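Local coordinates for ferrichrome ABC transporter substrate-binding protein (Staphylococcus pseudintermedius, PDB 5FLY), which probably binds ferric hydroxamate siderophores such as ferrichrome and hands them to an ABC transporter for iron uptake, at residues Ile19-Asp24 with Pro102-Asp107; Lys23-Ile28 with Pro82-Thr87; Leu42-Val47 with Asp122-Ser127; Asn112-Gln117 with Lys132-Trp137. All blocks are in the same frame, centred on the assembly; numbering follows the deposited sequence.

Contact 1 (Ile19-Asp24 with Pro102-Asp107)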
loop_
_atom_site.group_PDB
_atom_site.type_symbol
_atom_site.label_atom_id
_atom_site.label_comp_id
_atom_site.label_asym_id
_atom_site.label_seq_id
_atom_site.Cartn_x
_atom_site.Cartn_y
_atom_site.Cartn_z
ATOM N N ILE A 19 -19.201 14.136 3.053
ATOM C CA ILE A 19 -18.436 14.857 4.048
ATOM C C ILE A 19 -18.065 16.219 3.477
ATOM O O ILE A 19 -17.373 16.297 2.476
ATOM C CB ILE A 19 -17.185 14.077 4.445
ATOM C CG1 ILE A 19 -17.595 12.700 4.981
ATOM C CG2 ILE A 19 -16.364 14.871 5.470
ATOM C CD1 ILE A 19 -16.448 11.794 5.297
ATOM N N ASP A 20 -18.544 17.288 4.108
ATOM C CA ASP A 20 -18.220 18.636 3.656
ATOM C C ASP A 20 -16.775 18.997 4.040
ATOM O O ASP A 20 -16.407 18.980 5.218
ATOM C CB ASP A 20 -19.226 19.653 4.236
ATOM C CG ASP A 20 -20.627 19.563 3.571
ATOM O OD1 ASP A 20 -20.741 19.422 2.331
ATOM O OD2 ASP A 20 -21.639 19.622 4.296
ATOM N N ILE A 21 -15.960 19.306 3.038
ATOM C CA ILE A 21 -14.555 19.657 3.242
ATOM C C ILE A 21 -14.244 20.952 2.491
ATOM O O ILE A 21 -15.053 21.403 1.684
ATOM C CB ILE A 21 -13.612 18.520 2.772
ATOM C CG1 ILE A 21 -13.721 18.276 1.259
ATOM C CG2 ILE A 21 -13.931 17.242 3.548
ATOM C CD1 ILE A 21 -12.554 17.492 0.716
ATOM N N PRO A 22 -13.081 21.560 2.760
ATOM C CA PRO A 22 -12.770 22.765 1.993
ATOM C C PRO A 22 -12.695 22.470 0.498
ATOM O O PRO A 22 -12.218 21.410 0.102
ATOM C CB PRO A 22 -11.407 23.201 2.558
ATOM C CG PRO A 22 -11.322 22.570 3.888
ATOM C CD PRO A 22 -12.031 21.253 3.744
ATOM N N LYS A 23 -13.160 23.402 -0.330
ATOM C CA LYS A 23 -12.981 23.290 -1.774
ATOM C C LYS A 23 -11.502 23.234 -2.124
ATOM O O LYS A 23 -11.083 22.474 -3.000
ATOM C CB LYS A 23 -13.645 24.468 -2.489
ATOM C CG LYS A 23 -13.576 24.392 -3.995
ATOM C CD LYS A 23 -14.427 25.487 -4.658
ATOM C CE LYS A 23 -13.815 26.886 -4.532
ATOM N NZ LYS A 23 -12.494 27.048 -5.239
ATOM N N ASP A 24 -10.723 24.070 -1.436
ATOM C CA ASP A 24 -9.271 24.081 -1.560
ATOM C C ASP A 24 -8.609 23.952 -0.193
ATOM O O ASP A 24 -8.345 24.956 0.472
ATOM C CB ASP A 24 -8.830 25.363 -2.244
ATOM C CG ASP A 24 -7.313 25.445 -2.461
ATOM O OD1 ASP A 24 -6.593 24.409 -2.413
ATOM O OD2 ASP A 24 -6.855 26.577 -2.730
ATOM N N PRO A 102 -13.066 19.199 9.662
ATOM C CA PRO A 102 -13.612 18.164 8.773
ATOM C C PRO A 102 -12.652 16.989 8.671
ATOM O O PRO A 102 -11.460 17.191 8.420
ATOM C CB PRO A 102 -13.758 18.895 7.440
ATOM C CG PRO A 102 -14.020 20.302 7.836
ATOM C CD PRO A 102 -13.203 20.544 9.073
ATOM N N THR A 103 -13.171 15.784 8.891
ATOM C CA THR A 103 -12.351 14.586 9.005
ATOM C C THR A 103 -12.876 13.506 8.067
ATOM O O THR A 103 -14.065 13.155 8.115
ATOM C CB THR A 103 -12.328 14.053 10.459
ATOM O OG1 THR A 103 -11.623 14.978 11.308
ATOM C CG2 THR A 103 -11.642 12.681 10.537
ATOM N N ILE A 104 -11.993 13.010 7.201
ATOM C CA ILE A 104 -12.273 11.833 6.379
ATOM C C ILE A 104 -11.539 10.640 6.964
ATOM O O ILE A 104 -10.304 10.548 6.909
ATOM C CB ILE A 104 -11.854 12.008 4.908
ATOM C CG1 ILE A 104 -12.447 13.294 4.325
ATOM C CG2 ILE A 104 -12.326 10.851 4.082
ATOM C CD1 ILE A 104 -11.827 13.687 3.030
ATOM N N ALA A 105 -12.324 9.733 7.534
ATOM C CA ALA A 105 -11.812 8.512 8.121
ATOM C C ALA A 105 -12.079 7.362 7.157
ATOM O O ALA A 105 -13.133 6.723 7.161
ATOM C CB ALA A 105 -12.442 8.272 9.456
ATOM N N PHE A 106 -11.101 7.133 6.298
ATOM C CA PHE A 106 -11.238 6.147 5.244
ATOM C C PHE A 106 -11.395 4.721 5.749
ATOM O O PHE A 106 -10.643 4.258 6.610
ATOM C CB PHE A 106 -10.026 6.187 4.327
ATOM C CG PHE A 106 -10.059 7.299 3.311
ATOM C CD1 PHE A 106 -10.767 7.148 2.131
ATOM C CD2 PHE A 106 -9.371 8.478 3.535
ATOM C CE1 PHE A 106 -10.810 8.176 1.194
ATOM C CE2 PHE A 106 -9.387 9.492 2.604
ATOM C CZ PHE A 106 -10.122 9.344 1.435
ATOM N N ASP A 107 -12.372 4.042 5.159
ATOM C CA ASP A 107 -12.474 2.578 5.200
ATOM C C ASP A 107 -11.572 2.106 4.066
ATOM O O ASP A 107 -11.982 2.050 2.902
ATOM C CB ASP A 107 -13.935 2.118 5.034
ATOM C CG ASP A 107 -14.161 0.614 5.306
ATOM O OD1 ASP A 107 -13.248 -0.236 5.339
ATOM O OD2 ASP A 107 -15.338 0.276 5.450
#
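Ile21 and Ile104 meet at about a right angle, CG2 of Ile21 lying 4.2 Å from CD1 of Ile104, where a two-stranded antiparallel hairpin packs against an outermost strand of the parallel sheet in the N-terminal half of this class III solute-binding protein. Strand 19-22 does not extend that sheet: its axis stays 7.9 Å from that of strand 103-106 and runs at 123° to it, and its backbone pairs with strand 5-12, Ile19 with Phe8 and Ile21 with Lys6. The join is therefore made mainly by side chains. Ile21 holds CG1 between its own backbone N and carbonyl carbon (chi1 64°), which leaves CG2 as the branch presented to Ile104 and, again at 4.2 Å, to CB of Pro102. Ile19 points its CB at the other strand and lays CG2 4.4 Å from CG1 of Ile104, so both hairpin isoleucines lean on Ile104, Ile19 at CG1 and Ile21 at CD1. Leu84 of the adjoining strand also touches Ile21. Asp20 turns the other way, and its OD1 is a ligand of a bound cadmium ion. Its backbone O nevertheless faces inward, reaching the pyrrolidine ring of Pro102 with 3.5 Å between Asp20 O and Pro102 CB.

Contact 2 (Lys23-Ile28 with Pro82-Thr87)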
loop_
_atom_site.group_PDB
_atom_site.type_symbol
_atom_site.label_atom_id
_atom_site.label_comp_id
_atom_site.label_asym_id
_atom_site.label_seq_id
_atom_site.Cartn_x
_atom_site.Cartn_y
_atom_site.Cartn_z
ATOM N N LYS A 23 -13.160 23.402 -0.330
ATOM C CA LYS A 23 -12.981 23.290 -1.774
ATOM C C LYS A 23 -11.502 23.234 -2.124
ATOM O O LYS A 23 -11.083 22.474 -3.000
ATOM C CB LYS A 23 -13.645 24.468 -2.489
ATOM C CG LYS A 23 -13.576 24.392 -3.995
ATOM C CD LYS A 23 -14.427 25.487 -4.658
ATOM C CE LYS A 23 -13.815 26.886 -4.532
ATOM N NZ LYS A 23 -12.494 27.048 -5.239
ATOM N N ASP A 24 -10.723 24.070 -1.436
ATOM C CA ASP A 24 -9.271 24.081 -1.560
ATOM C C ASP A 24 -8.609 23.952 -0.193
ATOM O O ASP A 24 -8.345 24.956 0.472
ATOM C CB ASP A 24 -8.830 25.363 -2.244
ATOM C CG ASP A 24 -7.313 25.445 -2.461
ATOM O OD1 ASP A 24 -6.593 24.409 -2.413
ATOM O OD2 ASP A 24 -6.855 26.577 -2.730
ATOM N N PRO A 25 -8.343 22.710 0.241
ATOM C CA PRO A 25 -7.767 22.518 1.571
ATOM C C PRO A 25 -6.377 23.153 1.690
ATOM O O PRO A 25 -5.511 22.915 0.856
ATOM C CB PRO A 25 -7.702 20.989 1.712
ATOM C CG PRO A 25 -8.697 20.467 0.734
ATOM C CD PRO A 25 -8.670 21.434 -0.410
ATOM N N LYS A 26 -6.203 23.964 2.725
ATOM C CA LYS A 26 -4.992 24.747 2.937
ATOM C C LYS A 26 -4.091 24.171 4.030
ATOM O O LYS A 26 -2.914 24.502 4.083
ATOM C CB LYS A 26 -5.352 26.194 3.313
ATOM C CG LYS A 26 -6.136 26.945 2.242
ATOM C CD LYS A 26 -5.369 27.053 0.943
ATOM C CE LYS A 26 -5.998 28.106 0.034
ATOM N NZ LYS A 26 -5.273 28.222 -1.275
ATOM N N ARG A 27 -4.644 23.330 4.904
ATOM C CA ARG A 27 -3.906 22.837 6.063
ATOM C C ARG A 27 -4.386 21.431 6.392
ATOM O O ARG A 27 -5.199 21.237 7.280
ATOM C CB ARG A 27 -4.078 23.763 7.276
ATOM C CG ARG A 27 -3.545 25.173 7.065
ATOM C CD ARG A 27 -3.573 25.985 8.356
ATOM N NE ARG A 27 -2.658 25.446 9.354
ATOM C CZ ARG A 27 -1.341 25.624 9.343
ATOM N NH1 ARG A 27 -0.782 26.326 8.374
ATOM N NH2 ARG A 27 -0.584 25.077 10.284
ATOM N N ILE A 28 -3.849 20.459 5.665
ATOM C CA ILE A 28 -4.236 19.061 5.812
ATOM C C ILE A 28 -3.305 18.369 6.784
ATOM O O ILE A 28 -2.090 18.516 6.693
ATOM C CB ILE A 28 -4.185 18.299 4.474
ATOM C CG1 ILE A 28 -4.985 19.030 3.404
ATOM C CG2 ILE A 28 -4.711 16.864 4.646
ATOM C CD1 ILE A 28 -4.981 18.327 2.049
ATOM N N PRO A 82 -5.616 22.489 11.530
ATOM C CA PRO A 82 -5.980 21.931 10.228
ATOM C C PRO A 82 -7.327 22.435 9.710
ATOM O O PRO A 82 -8.182 22.801 10.524
ATOM C CB PRO A 82 -6.052 20.420 10.502
ATOM C CG PRO A 82 -6.353 20.314 11.960
ATOM C CD PRO A 82 -5.699 21.483 12.609
ATOM N N ASP A 83 -7.516 22.462 8.396
ATOM C CA ASP A 83 -8.864 22.634 7.854
ATOM C C ASP A 83 -9.400 21.309 7.303
ATOM O O ASP A 83 -10.551 21.232 6.878
ATOM C CB ASP A 83 -8.914 23.755 6.797
ATOM C CG ASP A 83 -8.060 23.497 5.562
ATOM O OD1 ASP A 83 -7.325 22.494 5.473
ATOM O OD2 ASP A 83 -8.136 24.365 4.652
ATOM N N LEU A 84 -8.584 20.258 7.379
ATOM C CA LEU A 84 -8.973 18.929 6.931
ATOM C C LEU A 84 -8.055 17.914 7.586
ATOM O O LEU A 84 -6.835 18.103 7.594
ATOM C CB LEU A 84 -8.894 18.818 5.393
ATOM C CG LEU A 84 -9.206 17.444 4.794
ATOM C CD1 LEU A 84 -10.644 17.043 5.043
ATOM C CD2 LEU A 84 -8.914 17.428 3.287
ATOM N N ILE A 85 -8.645 16.832 8.108
ATOM C CA ILE A 85 -7.904 15.732 8.716
ATOM C C ILE A 85 -8.225 14.440 7.977
ATOM O O ILE A 85 -9.380 14.196 7.676
ATOM C CB ILE A 85 -8.265 15.573 10.204
ATOM C CG1 ILE A 85 -7.920 16.856 10.974
ATOM C CG2 ILE A 85 -7.567 14.360 10.802
ATOM C CD1 ILE A 85 -8.582 16.947 12.335
ATOM N N ILE A 86 -7.191 13.660 7.646
ATOM C CA ILE A 86 -7.329 12.379 6.963
ATOM C C ILE A 86 -6.850 11.279 7.888
ATOM O O ILE A 86 -5.746 11.342 8.399
ATOM C CB ILE A 86 -6.492 12.303 5.650
ATOM C CG1 ILE A 86 -6.728 13.524 4.763
ATOM C CG2 ILE A 86 -6.768 10.983 4.899
ATOM C CD1 ILE A 86 -8.134 13.682 4.291
ATOM N N THR A 87 -7.689 10.274 8.119
ATOM C CA THR A 87 -7.291 9.145 8.953
ATOM C C THR A 87 -7.992 7.881 8.473
ATOM O O THR A 87 -8.553 7.856 7.371
ATOM C CB THR A 87 -7.598 9.405 10.460
ATOM O OG1 THR A 87 -6.921 8.422 11.260
ATOM C CG2 THR A 87 -9.108 9.430 10.740
#
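Asp83 grips two consecutive backbone N-H groups of the 23-28 segment with its carboxylate. OD2 takes the N-H of Lys26 on its syn lone pair, 2.8 Å from Lys26 N to Asp83 OD2 and nearly straight (173°), while OD1 receives the N-H of Arg27 from well above the carboxylate plane, with 2.9 Å between Arg27 N and Asp83 OD1. The carboxylate can reach back because CG sits between the backbone N and the carbonyl carbon of its own residue (chi1 63°). A return bond from Asp83 N to Arg27 O, 2.8 Å long, closes the clasp just before the parallel bridge of Ile28 with Leu84, where Ile28 CA approaches Leu84 O at 3.3 Å as a CA-H...O contact. The apolar packing is close as well: Ile28 CG2 lies 3.9 Å from Ile86 CG1, and Pro25 runs side by side with Leu84, its CG 4.0 Å from Leu84 CD2. The outer side is different. Lys26 touches Asp83 with its first carbons, then bends at chi2 and leads away to a salt bridge with Asp24. Arg27 likewise sends its guanidinium group elsewhere, to the backbone O of Leu80. Since neither cationic end meets Asp83, its charge is answered here by main-chain N-H groups, which probably favours the ionised carboxylate and fixes the loop where it enters the central strand 28-30.

Contact 3 (Leu42-Val47 with Asp122-Ser127)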
loop_
_atom_site.group_PDB
_atom_site.type_symbol
_atom_site.label_atom_id
_atom_site.label_comp_id
_atom_site.label_asym_id
_atom_site.label_seq_id
_atom_site.Cartn_x
_atom_site.Cartn_y
_atom_site.Cartn_z
ATOM N N LEU A 42 0.622 14.949 -5.295
ATOM C CA LEU A 42 -0.257 15.964 -5.871
ATOM C C LEU A 42 -0.007 17.370 -5.311
ATOM O O LEU A 42 -0.782 18.297 -5.593
ATOM C CB LEU A 42 -1.724 15.574 -5.651
ATOM C CG LEU A 42 -2.226 14.340 -6.417
ATOM C CD1 LEU A 42 -3.602 13.959 -5.927
ATOM C CD2 LEU A 42 -2.253 14.598 -7.925
ATOM N N ASP A 43 1.090 17.527 -4.565
ATOM C CA ASP A 43 1.495 18.796 -3.959
ATOM C C ASP A 43 0.380 19.391 -3.111
ATOM O O ASP A 43 0.133 20.601 -3.142
ATOM C CB ASP A 43 1.926 19.820 -5.016
ATOM C CG ASP A 43 2.641 21.022 -4.406
ATOM O OD1 ASP A 43 3.379 20.843 -3.406
ATOM O OD2 ASP A 43 2.459 22.148 -4.918
ATOM N N ALA A 44 -0.286 18.531 -2.344
ATOM C CA ALA A 44 -1.296 18.986 -1.395
ATOM C C ALA A 44 -0.703 19.860 -0.292
ATOM O O ALA A 44 0.491 19.760 0.049
ATOM C CB ALA A 44 -2.006 17.801 -0.776
ATOM N N ASN A 45 -1.551 20.706 0.287
ATOM C CA ASN A 45 -1.129 21.593 1.368
ATOM C C ASN A 45 -1.101 20.864 2.712
ATOM O O ASN A 45 -1.979 21.048 3.567
ATOM C CB ASN A 45 -2.048 22.814 1.426
ATOM C CG ASN A 45 -1.997 23.643 0.140
ATOM O OD1 ASN A 45 -0.910 23.963 -0.358
ATOM N ND2 ASN A 45 -3.163 23.974 -0.413
ATOM N N ILE A 46 -0.072 20.049 2.912
ATOM C CA ILE A 46 0.018 19.203 4.097
ATOM C C ILE A 46 0.835 19.896 5.179
ATOM O O ILE A 46 1.972 20.341 4.930
ATOM C CB ILE A 46 0.662 17.841 3.768
ATOM C CG1 ILE A 46 -0.181 17.081 2.735
ATOM C CG2 ILE A 46 0.871 17.016 5.048
ATOM C CD1 ILE A 46 0.497 15.860 2.150
ATOM N N VAL A 47 0.263 20.003 6.376
ATOM C CA VAL A 47 0.941 20.647 7.497
ATOM C C VAL A 47 1.271 19.694 8.642
ATOM O O VAL A 47 1.949 20.072 9.584
ATOM C CB VAL A 47 0.110 21.824 8.069
ATOM C CG1 VAL A 47 -0.025 22.941 7.034
ATOM C CG2 VAL A 47 -1.265 21.360 8.548
ATOM N N ASP A 122 -9.571 14.076 -6.015
ATOM C CA ASP A 122 -10.846 14.725 -5.742
ATOM C C ASP A 122 -10.742 15.672 -4.546
ATOM O O ASP A 122 -11.284 16.776 -4.573
ATOM C CB ASP A 122 -11.944 13.679 -5.499
ATOM C CG ASP A 122 -12.293 12.885 -6.753
ATOM O OD1 ASP A 122 -12.041 13.393 -7.875
ATOM O OD2 ASP A 122 -12.840 11.757 -6.623
ATOM N N ILE A 123 -10.034 15.247 -3.502
ATOM C CA ILE A 123 -9.868 16.061 -2.311
ATOM C C ILE A 123 -9.218 17.395 -2.624
ATOM O O ILE A 123 -9.688 18.433 -2.154
ATOM C CB ILE A 123 -9.035 15.305 -1.244
ATOM C CG1 ILE A 123 -9.893 14.196 -0.639
ATOM C CG2 ILE A 123 -8.566 16.238 -0.130
ATOM C CD1 ILE A 123 -9.152 13.187 0.204
ATOM N N VAL A 124 -8.140 17.371 -3.407
ATOM C CA VAL A 124 -7.338 18.580 -3.620
ATOM C C VAL A 124 -7.657 19.283 -4.932
ATOM O O VAL A 124 -7.038 20.304 -5.250
ATOM C CB VAL A 124 -5.826 18.294 -3.592
ATOM C CG1 VAL A 124 -5.414 17.767 -2.216
ATOM C CG2 VAL A 124 -5.423 17.344 -4.715
ATOM N N GLY A 125 -8.607 18.744 -5.685
ATOM C CA GLY A 125 -9.030 19.357 -6.931
ATOM C C GLY A 125 -8.014 19.216 -8.050
ATOM O O GLY A 125 -7.798 20.151 -8.829
ATOM N N LYS A 126 -7.367 18.056 -8.115
ATOM C CA LYS A 126 -6.397 17.773 -9.173
ATOM C C LYS A 126 -6.699 16.448 -9.880
ATOM O O LYS A 126 -5.817 15.622 -10.132
ATOM C CB LYS A 126 -4.976 17.788 -8.602
ATOM C CG LYS A 126 -4.538 19.196 -8.184
ATOM C CD LYS A 126 -3.195 19.261 -7.503
ATOM C CE LYS A 126 -2.941 20.689 -6.986
ATOM N NZ LYS A 126 -1.695 20.827 -6.202
ATOM N N SER A 127 -7.956 16.269 -10.251
ATOM C CA SER A 127 -8.351 15.055 -10.958
ATOM C C SER A 127 -7.638 14.938 -12.313
ATOM O O SER A 127 -7.337 13.834 -12.754
ATOM C CB SER A 127 -9.870 15.010 -11.143
ATOM O OG SER A 127 -10.519 14.815 -9.890
HETATM O O HOH W 1 0.602 22.705 -6.988
#
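Lys126 and Leu42 supply the polar bond of this contact. The ammonium group donates to Leu42 O, with NZ and O 2.8 Å apart, and comes in nearly along the C=O axis (160°). Its chain is extended beyond CG, with chi2, chi3 and chi4 all near 180°, and this length carries NZ from the start of helix 127-152 to the end of helix 36-41. On the charged side Asp43 contributes more weakly: OD2 stands 4.5 Å from Lys126 NZ, too far for a salt bridge, and a water fills the link. That water donates to Asp43 OD2 at 2.8 Å and accepts from Lys126 NZ at 3.1 Å, so a carbonyl and a water both hold the ammonium. The apolar contacts centre on Val124, whose two methyls divide the work. CG1 meets CB of Ala44 at 3.7 Å; CG2, placed between the backbone N and carbonyl carbon, meets CD1 of Leu42 at 4.0 Å. Leu39 of helix 36-41 also touches Val124 and Ala44, adding to this patch. The backbone geometry places the Leu42 carbonyl at a helix end. Asp43, with phi 54°, is the C-prime residue of a Schellman motif in which Ala44 N bonds to Leu39 O and Asp43 N to Lys40 O, and the lysine from the N-cap position of helix 127-152 thus binds a carbonyl at a typical Schellman helix C-terminus.

Contact 4 (Asn112-Gln117 with Lys132-Trp137)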
loop_
_atom_site.group_PDB
_atom_site.type_symbol
_atom_site.label_atom_id
_atom_site.label_comp_id
_atom_site.label_asym_id
_atom_site.label_seq_id
_atom_site.Cartn_x
_atom_site.Cartn_y
_atom_site.Cartn_z
ATOM N N ASN A 112 -9.634 0.410 -4.357
ATOM C CA ASN A 112 -8.412 -0.183 -4.893
ATOM C C ASN A 112 -7.414 0.953 -5.074
ATOM O O ASN A 112 -7.759 2.124 -4.913
ATOM C CB ASN A 112 -8.651 -0.982 -6.189
ATOM C CG ASN A 112 -8.972 -0.112 -7.405
ATOM O OD1 ASN A 112 -8.357 0.921 -7.653
ATOM N ND2 ASN A 112 -9.940 -0.563 -8.193
ATOM N N TYR A 113 -6.171 0.610 -5.374
ATOM C CA TYR A 113 -5.084 1.575 -5.287
ATOM C C TYR A 113 -5.193 2.714 -6.295
ATOM O O TYR A 113 -4.720 3.811 -6.029
ATOM C CB TYR A 113 -3.745 0.843 -5.425
ATOM C CG TYR A 113 -3.334 0.419 -6.813
ATOM C CD1 TYR A 113 -3.990 -0.599 -7.494
ATOM C CD2 TYR A 113 -2.224 0.991 -7.401
ATOM C CE1 TYR A 113 -3.584 -0.982 -8.766
ATOM C CE2 TYR A 113 -1.808 0.617 -8.649
ATOM C CZ TYR A 113 -2.478 -0.377 -9.327
ATOM O OH TYR A 113 -2.015 -0.726 -10.582
ATOM N N LEU A 114 -5.825 2.461 -7.437
ATOM C CA LEU A 114 -6.033 3.512 -8.433
ATOM C C LEU A 114 -7.204 4.423 -8.035
ATOM O O LEU A 114 -7.088 5.651 -8.092
ATOM C CB LEU A 114 -6.272 2.898 -9.821
ATOM C CG LEU A 114 -5.104 2.066 -10.370
ATOM C CD1 LEU A 114 -5.427 1.448 -11.724
ATOM C CD2 LEU A 114 -3.844 2.884 -10.489
ATOM N N GLU A 115 -8.315 3.822 -7.621
ATOM C CA GLU A 115 -9.457 4.561 -7.059
ATOM C C GLU A 115 -9.017 5.426 -5.877
ATOM O O GLU A 115 -9.514 6.516 -5.657
ATOM C CB GLU A 115 -10.549 3.583 -6.601
ATOM C CG GLU A 115 -11.140 2.744 -7.735
ATOM C CD GLU A 115 -12.092 1.657 -7.242
ATOM O OE1 GLU A 115 -12.020 1.261 -6.052
ATOM O OE2 GLU A 115 -12.927 1.200 -8.058
ATOM N N GLN A 116 -8.084 4.905 -5.096
ATOM C CA GLN A 116 -7.568 5.639 -3.948
ATOM C C GLN A 116 -6.893 6.950 -4.386
ATOM O O GLN A 116 -7.136 8.007 -3.821
ATOM C CB GLN A 116 -6.594 4.742 -3.180
ATOM C CG GLN A 116 -5.934 5.353 -1.957
ATOM C CD GLN A 116 -4.983 4.375 -1.324
ATOM O OE1 GLN A 116 -5.412 3.425 -0.670
ATOM N NE2 GLN A 116 -3.686 4.555 -1.566
ATOM N N GLN A 117 -6.067 6.885 -5.420
ATOM C CA GLN A 117 -5.344 8.068 -5.850
ATOM C C GLN A 117 -6.330 9.027 -6.516
ATOM O O GLN A 117 -6.217 10.250 -6.392
ATOM C CB GLN A 117 -4.193 7.689 -6.777
ATOM C CG GLN A 117 -3.313 8.869 -7.197
ATOM C CD GLN A 117 -2.647 9.616 -6.040
ATOM O OE1 GLN A 117 -2.705 9.192 -4.894
ATOM N NE2 GLN A 117 -2.015 10.744 -6.352
ATOM N N LYS A 132 -3.654 11.808 -15.821
ATOM C CA LYS A 132 -2.392 11.723 -16.563
ATOM C C LYS A 132 -1.459 10.685 -15.922
ATOM O O LYS A 132 -0.917 9.820 -16.605
ATOM C CB LYS A 132 -1.701 13.090 -16.633
ATOM C CG LYS A 132 -0.302 13.063 -17.256
ATOM C CD LYS A 132 0.376 14.437 -17.245
ATOM C CE LYS A 132 1.778 14.345 -17.842
ATOM N NZ LYS A 132 2.399 15.692 -18.038
ATOM N N TRP A 133 -1.298 10.767 -14.606
ATOM C CA TRP A 133 -0.509 9.788 -13.875
ATOM C C TRP A 133 -1.018 8.363 -14.109
ATOM O O TRP A 133 -0.246 7.442 -14.377
ATOM C CB TRP A 133 -0.535 10.095 -12.380
ATOM C CG TRP A 133 0.036 8.972 -11.597
ATOM C CD1 TRP A 133 1.355 8.714 -11.409
ATOM C CD2 TRP A 133 -0.684 7.925 -10.925
ATOM N NE1 TRP A 133 1.508 7.568 -10.664
ATOM C CE2 TRP A 133 0.272 7.070 -10.350
ATOM C CE3 TRP A 133 -2.041 7.638 -10.749
ATOM C CZ2 TRP A 133 -0.084 5.941 -9.607
ATOM C CZ3 TRP A 133 -2.396 6.511 -10.016
ATOM C CH2 TRP A 133 -1.417 5.680 -9.450
ATOM N N LYS A 134 -2.324 8.179 -13.995
ATOM C CA LYS A 134 -2.929 6.864 -14.210
ATOM C C LYS A 134 -2.662 6.304 -15.609
ATOM O O LYS A 134 -2.324 5.132 -15.771
ATOM C CB LYS A 134 -4.429 6.954 -13.961
ATOM C CG LYS A 134 -5.129 5.631 -13.949
ATOM C CD LYS A 134 -6.609 5.804 -13.743
ATOM C CE LYS A 134 -7.306 4.468 -13.657
ATOM N NZ LYS A 134 -8.759 4.663 -13.611
ATOM N N ALA A 135 -2.829 7.143 -16.623
ATOM C CA ALA A 135 -2.607 6.708 -17.998
ATOM C C ALA A 135 -1.154 6.308 -18.213
ATOM O O ALA A 135 -0.885 5.303 -18.861
ATOM C CB ALA A 135 -2.995 7.795 -18.964
ATOM N N ASP A 136 -0.230 7.081 -17.651
ATOM C CA ASP A 136 1.192 6.771 -17.769
ATOM C C ASP A 136 1.521 5.463 -17.060
ATOM O O ASP A 136 2.267 4.621 -17.576
ATOM C CB ASP A 136 2.057 7.889 -17.186
ATOM C CG ASP A 136 1.969 9.191 -17.969
ATOM O OD1 ASP A 136 1.568 9.166 -19.148
ATOM O OD2 ASP A 136 2.314 10.247 -17.395
ATOM N N TRP A 137 0.962 5.299 -15.866
ATOM C CA TRP A 137 1.176 4.087 -15.076
ATOM C C TRP A 137 0.662 2.837 -15.802
ATOM O O TRP A 137 1.318 1.790 -15.834
ATOM C CB TRP A 137 0.490 4.245 -13.709
ATOM C CG TRP A 137 0.430 2.996 -12.896
ATOM C CD1 TRP A 137 -0.640 2.160 -12.728
ATOM C CD2 TRP A 137 1.492 2.451 -12.116
ATOM N NE1 TRP A 137 -0.297 1.125 -11.895
ATOM C CE2 TRP A 137 1.009 1.275 -11.515
ATOM C CE3 TRP A 137 2.810 2.834 -11.885
ATOM C CZ2 TRP A 137 1.803 0.488 -10.678
ATOM C CZ3 TRP A 137 3.599 2.050 -11.057
ATOM C CH2 TRP A 137 3.092 0.897 -10.468
#
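Tyr113 OH accepts the indole N-H of Trp137 in the one hydrogen bond between the two segments, with 2.8 Å from NE1 to OH and an N-H...O angle of 162°. The hydroxyl lies close to the indole plane, at its edge, so the donor is used straight on. The rings are steeply inclined, their planes 77° apart, and CE2 of Tyr113 comes 4.1 Å from CE2 of Trp137. Both segments are helical, 113-117 and 132-137 running nearly antiparallel at 156°; they belong to two successive helices, the second being the long helix 127-152 that spans the two lobes in class III binding proteins. An 11.1 Å axis separation is bridged by large side chains. Leu114 divides its methyls: CD2 touches both indoles, 3.8 Å from CH2 of Trp133 and 4.0 Å from CD1 of Trp137, whereas CD1 meets CE of Lys134, whose ammonium goes on to a salt bridge with Glu118. Farther along, Gln117 bends at chi2 and crosses Trp133 at about a right angle. Its aliphatic part makes this contact, CG standing 3.8 Å from CZ3 of Trp133, while its amide NE2 is bonded to Gly38 O.

How the contacts relate
Contacts 1 and 2 share Lys23 and Asp24 and lie 7 Å apart between centres, reaching the neighbouring strands 103-106 and 84-88 of one parallel sheet; contact 3 joins the same sheet through strand 46-50, as Ile28 pairs with both Asn45 and Val47. Contact 4 stands apart, with no touch to contacts 1 or 2, and meets contact 3 where Leu42 packs on Gln117, both using helix 113-124. Burial and chemistry differ together. Contact 4 is buried and aromatic, with one indole bond; contact 3, at the surface, adds a lysine and a water to a small apolar patch. Contacts 1 and 2 are partly buried, the former without polar bonds between its segments, the latter combining apolar packing with carboxylate-to-backbone bonds.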